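Local coordinates for peptide ABC transporter, peptide-binding protein (Thermus thermophilus, PDB 2D5W), which binds oligopeptides, here a pentapeptide, and probably hands them to an ABC transporter for uptake across the membrane, at residues Y39-F44 / M207-P212; W93-P98 / K159-P164; S257-V262 / S282-R287; G300-H305 / A467-L472; A352-A357 / L547-N552. One frame throughout, in Å; residues are numbered along the deposited sequence.

Contact 1 (Y39-F44 / M207-P212); sequences YLFAPF and MVYSGP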
# COMPACT_ATOMS: atom_id res chain seq x y z
N TYR A 39 -4.00 -14.41 -3.82
CA TYR A 39 -4.73 -15.60 -4.22
C TYR A 39 -4.30 -16.08 -5.61
O TYR A 39 -4.31 -17.28 -5.89
CB TYR A 39 -6.24 -15.34 -4.24
CG TYR A 39 -6.85 -15.13 -2.87
CD1 TYR A 39 -6.72 -13.90 -2.21
CD2 TYR A 39 -7.50 -16.17 -2.22
CE1 TYR A 39 -7.24 -13.73 -0.92
CE2 TYR A 39 -8.02 -16.01 -0.93
CZ TYR A 39 -7.88 -14.79 -0.29
OH TYR A 39 -8.37 -14.65 0.99
N LEU A 40 -3.91 -15.13 -6.45
CA LEU A 40 -3.54 -15.39 -7.84
C LEU A 40 -2.06 -15.58 -8.14
O LEU A 40 -1.71 -16.22 -9.14
CB LEU A 40 -4.06 -14.24 -8.71
CG LEU A 40 -5.57 -13.99 -8.71
CD1 LEU A 40 -5.87 -12.67 -9.39
CD2 LEU A 40 -6.28 -15.14 -9.41
N PHE A 41 -1.20 -15.03 -7.30
CA PHE A 41 0.24 -15.10 -7.49
C PHE A 41 0.93 -15.40 -6.17
O PHE A 41 0.75 -14.67 -5.20
CB PHE A 41 0.75 -13.78 -8.07
CG PHE A 41 0.22 -13.48 -9.44
CD1 PHE A 41 0.80 -14.05 -10.57
CD2 PHE A 41 -0.90 -12.67 -9.61
CE1 PHE A 41 0.27 -13.83 -11.84
CE2 PHE A 41 -1.44 -12.45 -10.88
CZ PHE A 41 -0.85 -13.03 -12.00
N ALA A 42 1.72 -16.46 -6.15
CA ALA A 42 2.42 -16.85 -4.93
C ALA A 42 3.88 -16.42 -4.94
O ALA A 42 4.53 -16.41 -5.97
CB ALA A 42 2.32 -18.36 -4.74
N PRO A 43 4.40 -16.05 -3.77
CA PRO A 43 5.80 -15.62 -3.67
C PRO A 43 6.74 -16.81 -3.54
O PRO A 43 6.30 -17.95 -3.36
CB PRO A 43 5.80 -14.78 -2.40
CG PRO A 43 4.84 -15.55 -1.52
CD PRO A 43 3.71 -15.89 -2.47
N PHE A 44 8.04 -16.55 -3.66
CA PHE A 44 9.02 -17.61 -3.48
C PHE A 44 9.11 -17.84 -1.97
O PHE A 44 9.12 -18.97 -1.50
CB PHE A 44 10.39 -17.17 -4.02
CG PHE A 44 10.46 -17.12 -5.52
CD1 PHE A 44 10.87 -15.96 -6.17
CD2 PHE A 44 10.10 -18.22 -6.28
CE1 PHE A 44 10.92 -15.90 -7.56
CE2 PHE A 44 10.16 -18.17 -7.67
CZ PHE A 44 10.57 -17.01 -8.31
N MET A 207 -3.61 -13.30 -19.07
CA MET A 207 -2.61 -13.69 -18.09
C MET A 207 -2.72 -15.13 -17.60
O MET A 207 -3.72 -15.81 -17.85
CB MET A 207 -2.68 -12.76 -16.87
CG MET A 207 -2.05 -11.39 -17.07
SD MET A 207 -0.25 -11.48 -17.30
CE MET A 207 0.30 -11.73 -15.59
N VAL A 208 -1.67 -15.58 -16.93
CA VAL A 208 -1.64 -16.89 -16.30
C VAL A 208 -1.31 -16.62 -14.84
O VAL A 208 -0.80 -15.53 -14.51
CB VAL A 208 -0.63 -17.87 -16.94
CG1 VAL A 208 -1.08 -18.20 -18.36
CG2 VAL A 208 0.77 -17.28 -16.92
N TYR A 209 -1.57 -17.59 -13.98
CA TYR A 209 -1.45 -17.42 -12.54
C TYR A 209 -0.58 -18.44 -11.83
O TYR A 209 -0.57 -19.61 -12.19
CB TYR A 209 -2.87 -17.41 -11.99
CG TYR A 209 -3.73 -16.41 -12.74
CD1 TYR A 209 -3.71 -15.06 -12.39
CD2 TYR A 209 -4.47 -16.78 -13.87
CE1 TYR A 209 -4.38 -14.11 -13.14
CE2 TYR A 209 -5.14 -15.82 -14.64
CZ TYR A 209 -5.09 -14.49 -14.26
OH TYR A 209 -5.72 -13.51 -15.00
N SER A 210 0.13 -18.00 -10.79
CA SER A 210 1.03 -18.88 -10.04
C SER A 210 0.55 -19.21 -8.63
O SER A 210 1.19 -20.00 -7.94
CB SER A 210 2.39 -18.22 -9.93
OG SER A 210 2.26 -16.99 -9.23
N GLY A 211 -0.54 -18.59 -8.21
CA GLY A 211 -1.05 -18.82 -6.87
C GLY A 211 -1.99 -19.99 -6.73
O GLY A 211 -2.22 -20.73 -7.69
N PRO A 212 -2.57 -20.19 -5.54
CA PRO A 212 -3.49 -21.30 -5.32
C PRO A 212 -4.79 -21.19 -6.11
O PRO A 212 -5.53 -22.16 -6.24
CB PRO A 212 -3.71 -21.28 -3.80
CG PRO A 212 -3.47 -19.85 -3.44
CD PRO A 212 -2.28 -19.48 -4.28
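The ring of F41 packs along the loop 207-212, meeting S210, V208, Y209 and M207 in turn. Its CB starts beside S210, 3.7 Å from the OG of that serine. The first torsion (chi1 -65°) sets CG opposite the carbonyl carbon and brings the ring back to 207-212, although CB itself leads away from it. CD1 of F41 then passes S210 OG at 3.5 Å, and CE1 of F41 comes to 3.3 Å from V208 O. At the tip, F41 CZ lies 3.5 Å from Y209 CD1. The methyl M207 CE is 4.0 Å from the same F41 CZ. The F41 and Y209 rings meet obliquely, their planes 50° apart. L40 flanks Y209, the two side chains lying side by side and pointing the same way.

Behind the ring the backbones are bonded. L40 O accepts from G211 N at 2.8 Å and more weakly from S210 N. A42 N gives its hydrogen to S210 OG at 3.2 Å, and Y156 OH bonds both that same OG and A42 O. The end of helix 31-40 is thereby fastened to the loop leading into strand 213-219. The chemistry is uneven: L40 O draws two N-H groups, whereas V208 O, buried without a hydrogen-bond partner, lies against CE1 and CZ of F41.

Contact 2 (W93-P98 / K159-P164); sequences WSDGRP and KHIMGP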
# COMPACT_ATOMS: atom_id res chain seq x y z
N TRP A 93 2.81 -22.43 -13.60
CA TRP A 93 1.81 -21.44 -13.95
C TRP A 93 0.50 -22.20 -14.17
O TRP A 93 0.50 -23.42 -14.39
CB TRP A 93 2.20 -20.70 -15.24
CG TRP A 93 3.44 -19.86 -15.10
CD1 TRP A 93 4.69 -20.14 -15.59
CD2 TRP A 93 3.55 -18.59 -14.44
NE1 TRP A 93 5.56 -19.13 -15.28
CE2 TRP A 93 4.90 -18.17 -14.57
CE3 TRP A 93 2.65 -17.78 -13.75
CZ2 TRP A 93 5.36 -16.96 -14.02
CZ3 TRP A 93 3.11 -16.58 -13.21
CH2 TRP A 93 4.45 -16.18 -13.35
N SER A 94 -0.62 -21.48 -14.13
CA SER A 94 -1.93 -22.09 -14.29
C SER A 94 -2.17 -22.74 -15.65
O SER A 94 -3.12 -23.51 -15.81
CB SER A 94 -3.03 -21.07 -13.99
OG SER A 94 -2.91 -19.93 -14.82
N ASP A 95 -1.34 -22.42 -16.64
CA ASP A 95 -1.48 -23.03 -17.96
C ASP A 95 -0.62 -24.28 -18.09
O ASP A 95 -0.54 -24.89 -19.16
CB ASP A 95 -1.12 -22.03 -19.07
CG ASP A 95 0.32 -21.54 -19.00
OD1 ASP A 95 1.05 -21.95 -18.07
OD2 ASP A 95 0.71 -20.74 -19.88
N GLY A 96 0.02 -24.67 -16.99
CA GLY A 96 0.85 -25.86 -16.99
C GLY A 96 2.33 -25.65 -17.24
O GLY A 96 3.12 -26.57 -17.03
N ARG A 97 2.71 -24.45 -17.68
CA ARG A 97 4.12 -24.17 -17.94
C ARG A 97 4.90 -24.02 -16.63
O ARG A 97 4.36 -23.57 -15.62
CB ARG A 97 4.26 -22.88 -18.77
CG ARG A 97 3.53 -22.94 -20.11
CD ARG A 97 4.12 -24.03 -21.01
NE ARG A 97 5.42 -23.65 -21.55
CZ ARG A 97 5.61 -22.69 -22.44
NH1 ARG A 97 6.83 -22.41 -22.88
NH2 ARG A 97 4.57 -22.01 -22.92
N PRO A 98 6.18 -24.41 -16.63
CA PRO A 98 6.98 -24.31 -15.41
C PRO A 98 7.36 -22.88 -15.04
O PRO A 98 7.51 -22.02 -15.91
CB PRO A 98 8.21 -25.15 -15.73
CG PRO A 98 8.39 -24.88 -17.20
CD PRO A 98 6.97 -25.00 -17.72
N LYS A 159 7.20 -14.82 -18.33
CA LYS A 159 7.90 -14.46 -19.55
C LYS A 159 7.27 -15.02 -20.82
O LYS A 159 7.19 -14.32 -21.82
CB LYS A 159 9.36 -14.91 -19.46
CG LYS A 159 10.18 -14.56 -20.70
CD LYS A 159 11.57 -15.17 -20.62
CE LYS A 159 12.35 -14.96 -21.91
NZ LYS A 159 13.70 -15.57 -21.84
N HIS A 160 6.84 -16.28 -20.78
CA HIS A 160 6.26 -16.88 -21.98
C HIS A 160 4.98 -16.18 -22.42
O HIS A 160 4.59 -16.27 -23.58
CB HIS A 160 6.02 -18.39 -21.80
CG HIS A 160 4.92 -18.73 -20.84
ND1 HIS A 160 5.05 -18.60 -19.47
CD2 HIS A 160 3.68 -19.26 -21.05
CE1 HIS A 160 3.95 -19.03 -18.89
NE2 HIS A 160 3.10 -19.43 -19.82
N ILE A 161 4.35 -15.45 -21.50
CA ILE A 161 3.12 -14.73 -21.80
C ILE A 161 3.37 -13.27 -22.18
O ILE A 161 2.86 -12.79 -23.19
CB ILE A 161 2.16 -14.75 -20.59
CG1 ILE A 161 1.71 -16.18 -20.29
CG2 ILE A 161 0.96 -13.83 -20.84
CD1 ILE A 161 0.95 -16.86 -21.42
N MET A 162 4.17 -12.58 -21.37
CA MET A 162 4.43 -11.16 -21.58
C MET A 162 5.71 -10.80 -22.33
O MET A 162 5.85 -9.68 -22.81
CB MET A 162 4.44 -10.45 -20.22
CG MET A 162 3.20 -10.70 -19.38
SD MET A 162 3.31 -9.98 -17.73
CE MET A 162 2.83 -8.29 -18.07
N GLY A 163 6.63 -11.75 -22.42
CA GLY A 163 7.91 -11.52 -23.08
C GLY A 163 7.87 -11.04 -24.52
O GLY A 163 8.56 -10.08 -24.86
N PRO A 164 7.10 -11.70 -25.39
CA PRO A 164 7.04 -11.26 -26.79
C PRO A 164 6.66 -9.78 -26.93
O PRO A 164 7.29 -9.04 -27.68
CB PRO A 164 6.01 -12.20 -27.40
CG PRO A 164 6.23 -13.47 -26.62
CD PRO A 164 6.36 -12.96 -25.20
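H160, near the start of helix 159-173, points into a loop that grips its imidazole from several directions. Its first torsion (chi1 70°) places CG between the backbone N and the carbonyl carbon, sending the ring out toward D95, whose chi1 of 61° brings the carboxylate to meet it. H160 NE2 donates to D95 OD2 at 2.7 Å, a fairly straight bond (160°) that lies in the imidazole plane and uses the syn lone pair of the oxygen. The other oxygen, D95 OD1, takes the backbone N of R97 at 3.0 Å. This Asx turn overlaps the type I turn W93-G96 and holds the carboxylate in place.

R97 CB makes a CH-pi contact over one face of the imidazole, 4.1 Å from the H160 centroid; bends at chi2 and chi3 then bring R97 NH2 back to 3.4 Å from H160 CD2. I161 CG1 lies over the opposite face, toward its rim. H160 CE1 sits over the indole face of W93, 3.6 Å from W93 CD1, with W93 NE1 tied to D103 in helix 101-112. The proton on NE2 is thus fixed by the acceptor it serves; the carboxylate would favour a charged imidazole, whereas the nearby guanidinium would oppose one.

Contact 3 (S257-V262 / S282-R287); sequences SLLVAV and SPQLVR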
# COMPACT_ATOMS: atom_id res chain seq x y z
N SER A 257 -23.35 0.45 2.89
CA SER A 257 -24.02 -0.58 2.11
C SER A 257 -23.27 -1.90 2.27
O SER A 257 -23.88 -2.97 2.31
CB SER A 257 -24.09 -0.17 0.64
OG SER A 257 -24.88 1.00 0.49
N LEU A 258 -21.94 -1.84 2.37
CA LEU A 258 -21.17 -3.06 2.55
C LEU A 258 -21.49 -3.64 3.93
O LEU A 258 -21.65 -4.85 4.08
CB LEU A 258 -19.66 -2.78 2.43
CG LEU A 258 -18.74 -3.99 2.68
CD1 LEU A 258 -19.07 -5.13 1.74
CD2 LEU A 258 -17.30 -3.54 2.50
N LEU A 259 -21.59 -2.77 4.93
CA LEU A 259 -21.93 -3.21 6.28
C LEU A 259 -23.26 -3.96 6.27
O LEU A 259 -23.39 -5.03 6.89
CB LEU A 259 -22.02 -2.00 7.22
CG LEU A 259 -22.48 -2.29 8.66
CD1 LEU A 259 -21.52 -3.26 9.33
CD2 LEU A 259 -22.56 -1.00 9.44
N VAL A 260 -24.25 -3.41 5.58
CA VAL A 260 -25.56 -4.05 5.50
C VAL A 260 -25.43 -5.43 4.86
O VAL A 260 -26.02 -6.40 5.34
CB VAL A 260 -26.55 -3.18 4.69
CG1 VAL A 260 -27.85 -3.94 4.43
CG2 VAL A 260 -26.85 -1.89 5.44
N ALA A 261 -24.66 -5.53 3.78
CA ALA A 261 -24.47 -6.81 3.11
C ALA A 261 -23.79 -7.82 4.05
O ALA A 261 -24.16 -8.99 4.10
CB ALA A 261 -23.66 -6.63 1.83
N VAL A 262 -22.79 -7.36 4.79
CA VAL A 262 -22.07 -8.24 5.71
C VAL A 262 -23.01 -8.74 6.81
O VAL A 262 -22.98 -9.92 7.16
CB VAL A 262 -20.85 -7.51 6.32
CG1 VAL A 262 -20.25 -8.34 7.46
CG2 VAL A 262 -19.80 -7.28 5.24
N SER A 282 -20.26 -1.36 15.59
CA SER A 282 -21.61 -0.79 15.57
C SER A 282 -22.60 -1.84 16.07
O SER A 282 -22.44 -3.04 15.82
CB SER A 282 -21.99 -0.35 14.15
OG SER A 282 -22.16 -1.45 13.27
N PRO A 283 -23.65 -1.41 16.79
CA PRO A 283 -24.64 -2.35 17.31
C PRO A 283 -25.37 -3.19 16.26
O PRO A 283 -25.68 -4.35 16.50
CB PRO A 283 -25.58 -1.46 18.12
CG PRO A 283 -25.48 -0.14 17.42
CD PRO A 283 -24.00 -0.03 17.15
N GLN A 284 -25.65 -2.60 15.10
CA GLN A 284 -26.36 -3.34 14.06
C GLN A 284 -25.57 -4.56 13.58
O GLN A 284 -26.15 -5.51 13.07
CB GLN A 284 -26.70 -2.43 12.86
CG GLN A 284 -25.53 -1.69 12.25
CD GLN A 284 -25.37 -0.29 12.82
OE1 GLN A 284 -25.33 -0.10 14.03
NE2 GLN A 284 -25.27 0.69 11.93
N LEU A 285 -24.25 -4.52 13.76
CA LEU A 285 -23.41 -5.65 13.37
C LEU A 285 -23.17 -6.56 14.56
O LEU A 285 -23.39 -7.77 14.49
CB LEU A 285 -22.05 -5.16 12.84
CG LEU A 285 -21.03 -6.26 12.53
CD1 LEU A 285 -21.48 -7.08 11.33
CD2 LEU A 285 -19.67 -5.63 12.26
N VAL A 286 -22.73 -5.98 15.67
CA VAL A 286 -22.45 -6.74 16.88
C VAL A 286 -23.64 -7.58 17.36
O VAL A 286 -23.49 -8.74 17.73
CB VAL A 286 -21.98 -5.81 18.01
CG1 VAL A 286 -21.81 -6.59 19.31
CG2 VAL A 286 -20.67 -5.15 17.62
N ARG A 287 -24.84 -7.00 17.33
CA ARG A 287 -26.02 -7.71 17.78
C ARG A 287 -26.49 -8.80 16.84
O ARG A 287 -27.34 -9.61 17.19
CB ARG A 287 -27.15 -6.72 18.04
CG ARG A 287 -26.84 -5.77 19.19
CD ARG A 287 -27.96 -4.78 19.41
NE ARG A 287 -27.77 -4.03 20.65
CZ ARG A 287 -28.70 -3.28 21.22
NH1 ARG A 287 -28.44 -2.64 22.34
NH2 ARG A 287 -29.90 -3.18 20.66
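L259 and L285 meet where helix 255-264 passes the short helix 283-286, a small case of two helices joined by leucines. CD1 of L259 lies 4.0 Å from CB of L285 and 4.2 Å from CD2 of L285, the side chains crossing at a slant. The other methyl, CD2 of L259, reaches the first turn of the short helix: S282 OG is 3.9 Å away and Q284 NE2 4.0 Å away. Both branches are carried across by a chi1 of 175°, which swings L259 CG opposite its own backbone N. Q284 crosses L259 at about a right angle, its chain bent at chi2, and V262 CG1 adds a looser touch to L285 CD1 at 4.3 Å.

The next shell sets these groups. S282 stands at the N-cap position; its carbonyl O takes both L285 N and V286 N, closing the first turn of the helix, while its OG bonds Q279 O. I263 packs on Q284 and L285, and V555 of strand 544-557 touches both V262 and L285. Helix 255-264 itself connects strands 246-251 and 269-270, which run parallel in one mixed sheet with strand 7-12 between them: a beta-alpha-beta crossover, as expected in the alpha/beta lobes of periplasmic binding proteins.

Contact 4 (G300-H305 / A467-L472); sequences GAIWEH and AWVSNL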
# COMPACT_ATOMS: atom_id res chain seq x y z
N GLY A 300 -2.24 -2.77 12.82
CA GLY A 300 -1.27 -2.89 11.75
C GLY A 300 -0.63 -1.54 11.51
O GLY A 300 -0.91 -0.58 12.22
N ALA A 301 0.24 -1.46 10.51
CA ALA A 301 0.90 -0.21 10.18
C ALA A 301 0.01 0.45 9.14
O ALA A 301 0.30 0.44 7.94
CB ALA A 301 2.29 -0.48 9.62
N ILE A 302 -1.10 1.02 9.61
CA ILE A 302 -2.09 1.67 8.77
C ILE A 302 -2.20 3.10 9.26
O ILE A 302 -2.75 3.38 10.33
CB ILE A 302 -3.45 0.95 8.91
CG1 ILE A 302 -3.25 -0.56 8.71
CG2 ILE A 302 -4.43 1.50 7.89
CD1 ILE A 302 -4.38 -1.41 9.24
N TRP A 303 -1.68 4.02 8.45
CA TRP A 303 -1.62 5.42 8.83
C TRP A 303 -2.55 6.34 8.06
O TRP A 303 -2.28 6.69 6.90
CB TRP A 303 -0.16 5.88 8.69
CG TRP A 303 0.11 7.31 9.01
CD1 TRP A 303 -0.14 7.96 10.18
CD2 TRP A 303 0.71 8.27 8.14
NE1 TRP A 303 0.28 9.26 10.10
CE2 TRP A 303 0.81 9.48 8.85
CE3 TRP A 303 1.19 8.22 6.82
CZ2 TRP A 303 1.35 10.64 8.29
CZ3 TRP A 303 1.73 9.37 6.27
CH2 TRP A 303 1.81 10.56 7.00
N GLU A 304 -3.65 6.73 8.70
CA GLU A 304 -4.61 7.65 8.10
C GLU A 304 -3.97 9.03 8.19
O GLU A 304 -3.52 9.46 9.26
CB GLU A 304 -5.94 7.63 8.87
CG GLU A 304 -7.06 8.42 8.19
CD GLU A 304 -7.65 7.74 6.96
OE1 GLU A 304 -8.43 8.40 6.25
OE2 GLU A 304 -7.34 6.55 6.70
N HIS A 305 -3.92 9.73 7.06
CA HIS A 305 -3.25 11.02 7.01
C HIS A 305 -3.80 11.87 5.87
O HIS A 305 -4.63 11.41 5.08
CB HIS A 305 -1.77 10.78 6.74
CG HIS A 305 -1.51 10.21 5.38
ND1 HIS A 305 -1.83 8.91 5.04
CD2 HIS A 305 -1.10 10.81 4.23
CE1 HIS A 305 -1.62 8.74 3.74
NE2 HIS A 305 -1.19 9.87 3.23
N ALA A 467 -5.05 6.30 3.62
CA ALA A 467 -4.15 5.63 4.54
C ALA A 467 -3.09 4.84 3.80
O ALA A 467 -3.35 4.24 2.76
CB ALA A 467 -4.93 4.68 5.45
N TRP A 468 -1.87 4.88 4.33
CA TRP A 468 -0.78 4.09 3.78
C TRP A 468 -0.73 2.83 4.64
O TRP A 468 -0.77 2.92 5.87
CB TRP A 468 0.58 4.78 3.91
CG TRP A 468 0.83 5.89 2.95
CD1 TRP A 468 1.03 7.20 3.26
CD2 TRP A 468 0.98 5.79 1.53
NE1 TRP A 468 1.30 7.92 2.13
CE2 TRP A 468 1.27 7.08 1.05
CE3 TRP A 468 0.90 4.73 0.61
CZ2 TRP A 468 1.48 7.35 -0.31
CZ3 TRP A 468 1.10 5.00 -0.74
CH2 TRP A 468 1.39 6.30 -1.19
N VAL A 469 -0.64 1.68 3.99
CA VAL A 469 -0.52 0.40 4.69
C VAL A 469 0.94 0.02 4.44
O VAL A 469 1.36 -0.13 3.29
CB VAL A 469 -1.43 -0.68 4.09
CG1 VAL A 469 -1.27 -1.98 4.87
CG2 VAL A 469 -2.87 -0.21 4.11
N SER A 470 1.71 -0.13 5.51
CA SER A 470 3.13 -0.44 5.37
C SER A 470 3.54 -1.83 5.82
O SER A 470 2.86 -2.48 6.62
CB SER A 470 3.96 0.58 6.15
OG SER A 470 3.72 1.90 5.71
N ASN A 471 4.67 -2.28 5.27
CA ASN A 471 5.25 -3.56 5.67
C ASN A 471 6.44 -3.20 6.56
O ASN A 471 6.62 -2.03 6.92
CB ASN A 471 5.70 -4.38 4.45
CG ASN A 471 6.63 -3.62 3.54
OD1 ASN A 471 7.40 -2.77 3.98
ND2 ASN A 471 6.59 -3.94 2.25
N LEU A 472 7.25 -4.19 6.93
CA LEU A 472 8.40 -3.95 7.79
C LEU A 472 9.63 -3.37 7.10
O LEU A 472 10.65 -3.13 7.74
CB LEU A 472 8.77 -5.23 8.53
CG LEU A 472 7.86 -5.55 9.73
CD1 LEU A 472 8.06 -6.98 10.18
CD2 LEU A 472 8.17 -4.57 10.86
O HOH W 1 0.75 -3.36 8.38
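I302 and A467 make the apolar centre on one face of this antiparallel strand pair, I302 CG2 lying 4.0 Å from A467 CB, with V469 alongside. On the other face W303, H305 and W468 form an aromatic cluster. The two indoles meet rim to rim, W303 CE3 to W468 CD1 at 3.7 Å, and a chi1 of 67° turns the H305 ring back so that W303 CZ3 lies over its face near the rim. H305 ND1 donates to W303 O at 2.9 Å, while W468 N reaches the same oxygen from the opposite face of the carbonyl plane, at 3.2 Å. W303 N returns a bond to W468 O, and S470 N one to A301 O. At A301, the centre of an inverse gamma turn, a water links A301 N with S470 O.

At the polar edge E304 forms salt bridges with R418 and R550, and S470 OG bonds the bound pentapeptide, which also pairs with W468 and V469 as an added antiparallel strand. With ND1 donating and NE2 bonded to D307, H305 may be doubly protonated.

Contact 5 (A352-A357 / L547-N552); sequences AHTWIA and LYFRAN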
# COMPACT_ATOMS: atom_id res chain seq x y z
N ALA A 352 -2.34 10.16 15.53
CA ALA A 352 -0.97 9.93 15.10
C ALA A 352 -0.24 11.26 14.98
O ALA A 352 -0.83 12.26 14.57
CB ALA A 352 -0.97 9.21 13.76
N HIS A 353 1.05 11.26 15.33
CA HIS A 353 1.87 12.46 15.27
C HIS A 353 3.09 12.25 14.37
O HIS A 353 3.87 13.17 14.14
CB HIS A 353 2.33 12.84 16.67
CG HIS A 353 1.20 13.02 17.64
ND1 HIS A 353 0.34 14.10 17.58
CD2 HIS A 353 0.76 12.24 18.65
CE1 HIS A 353 -0.58 13.97 18.52
NE2 HIS A 353 -0.35 12.85 19.18
N THR A 354 3.24 11.02 13.89
CA THR A 354 4.33 10.63 13.01
C THR A 354 3.76 9.66 11.97
O THR A 354 2.59 9.30 12.06
CB THR A 354 5.47 9.98 13.83
OG1 THR A 354 6.54 9.60 12.96
CG2 THR A 354 4.97 8.76 14.58
N TRP A 355 4.56 9.24 10.99
CA TRP A 355 4.07 8.34 9.94
C TRP A 355 4.29 6.86 10.20
O TRP A 355 3.73 6.02 9.49
CB TRP A 355 4.68 8.72 8.58
CG TRP A 355 6.05 8.14 8.31
CD1 TRP A 355 6.33 6.95 7.69
CD2 TRP A 355 7.31 8.70 8.69
NE1 TRP A 355 7.68 6.73 7.67
CE2 TRP A 355 8.31 7.79 8.28
CE3 TRP A 355 7.70 9.87 9.34
CZ2 TRP A 355 9.67 8.02 8.50
CZ3 TRP A 355 9.05 10.11 9.56
CH2 TRP A 355 10.02 9.18 9.14
N ILE A 356 5.10 6.53 11.20
CA ILE A 356 5.40 5.14 11.54
C ILE A 356 4.49 4.68 12.68
O ILE A 356 4.49 5.26 13.76
CB ILE A 356 6.88 4.99 11.96
CG1 ILE A 356 7.79 5.40 10.80
CG2 ILE A 356 7.16 3.54 12.38
CD1 ILE A 356 9.28 5.33 11.12
N ALA A 357 3.71 3.63 12.43
CA ALA A 357 2.78 3.10 13.43
C ALA A 357 3.49 2.43 14.60
O ALA A 357 4.58 1.88 14.45
CB ALA A 357 1.81 2.13 12.77
N LEU A 547 -3.17 11.80 10.97
CA LEU A 547 -4.48 11.80 11.61
C LEU A 547 -4.57 10.75 12.72
O LEU A 547 -4.60 11.10 13.90
CB LEU A 547 -5.60 11.60 10.57
CG LEU A 547 -5.76 12.73 9.55
CD1 LEU A 547 -6.97 12.45 8.67
CD2 LEU A 547 -5.91 14.08 10.25
N TYR A 548 -4.59 9.47 12.36
CA TYR A 548 -4.66 8.41 13.37
C TYR A 548 -4.16 7.07 12.84
O TYR A 548 -4.08 6.86 11.63
CB TYR A 548 -6.09 8.26 13.92
CG TYR A 548 -7.18 8.09 12.88
CD1 TYR A 548 -7.86 9.19 12.35
CD2 TYR A 548 -7.56 6.82 12.44
CE1 TYR A 548 -8.89 9.03 11.42
CE2 TYR A 548 -8.58 6.65 11.51
CZ TYR A 548 -9.24 7.75 11.00
OH TYR A 548 -10.25 7.56 10.08
N PHE A 549 -3.80 6.18 13.76
CA PHE A 549 -3.33 4.84 13.40
C PHE A 549 -4.53 3.91 13.49
O PHE A 549 -5.28 3.93 14.46
CB PHE A 549 -2.23 4.38 14.36
CG PHE A 549 -0.97 5.20 14.27
CD1 PHE A 549 -0.25 5.28 13.09
CD2 PHE A 549 -0.50 5.88 15.39
CE1 PHE A 549 0.93 6.03 13.02
CE2 PHE A 549 0.68 6.63 15.33
CZ PHE A 549 1.39 6.70 14.14
N ARG A 550 -4.69 3.08 12.47
CA ARG A 550 -5.83 2.17 12.38
C ARG A 550 -5.59 0.71 12.68
O ARG A 550 -4.47 0.21 12.64
CB ARG A 550 -6.44 2.27 10.98
CG ARG A 550 -7.03 3.63 10.67
CD ARG A 550 -7.34 3.81 9.20
NE ARG A 550 -8.22 2.77 8.67
CZ ARG A 550 -8.70 2.77 7.43
NH1 ARG A 550 -9.49 1.79 7.02
NH2 ARG A 550 -8.39 3.76 6.61
N ALA A 551 -6.69 0.03 12.99
CA ALA A 551 -6.72 -1.41 13.23
C ALA A 551 -7.83 -1.87 12.28
O ALA A 551 -8.88 -1.23 12.19
CB ALA A 551 -7.09 -1.72 14.67
N ASN A 552 -7.59 -2.96 11.56
CA ASN A 552 -8.58 -3.47 10.62
C ASN A 552 -9.59 -4.40 11.27
O ASN A 552 -9.21 -5.33 11.99
CB ASN A 552 -7.92 -4.26 9.48
CG ASN A 552 -7.11 -3.39 8.54
OD1 ASN A 552 -7.46 -2.25 8.26
ND2 ASN A 552 -6.01 -3.94 8.02
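F549 reaches into the loop 352-357 through a chi1 of -65°, which carries the ring outward from its strand, and a chi2 of -61°, which turns its two faces to A352 and A357. The CB of A352 stands 3.5 Å from the F549 ring centroid, 15° off the normal, a close CH-pi contact. Over the opposite face A357 CA lies 3.9 Å from the centroid, and A357 CB adds a touch to F549 CD1 at 3.8 Å. The ring is sandwiched between A352 and A357, the two ends of the segment 352-357, while its far atom F549 CZ meets two carbonyls obliquely: I356 O at 3.4 Å and T354 O at 3.5 Å. I356 O is buried with no hydrogen-bond partner.

One backbone bond completes the join, A352 N to L547 O at 2.9 Å. That acceptor belongs to a classic beta bulge, in which L547 and Y548 both face E304 of strand 293-308. The bulge lies in the mixed sheet that also carries the bound peptide, through strand 463-469.

Farther out, W303 meets the ring of F549 at an angle. On the loop, T354 OG1 bonds Q535 of helix 524-541 and W355 NE1 bonds E474, while I356 packs on F531.

Overall arrangement
From the N terminus, contact 1 closes the first long loop, joining the end of helix 31-40 to the entry of strand 213-219. Contact 2 is nested within that loop and ties the turn before helix 101-112 to helix 159-173; the two touch where Y209 N meets S94 OG. Contact 3 follows in series, a short closure between helices 255-264 and 283-286 just ahead of strand 293-308. Contacts 4 and 5 then cross, their segments alternating along the chain, and their centres lie about 7 Å apart. Strands 293-308 and 544-557 are neighbours in one sheet, so both contacts build the same core beside the peptide, about 25 Å or more, centre to centre, from the other three.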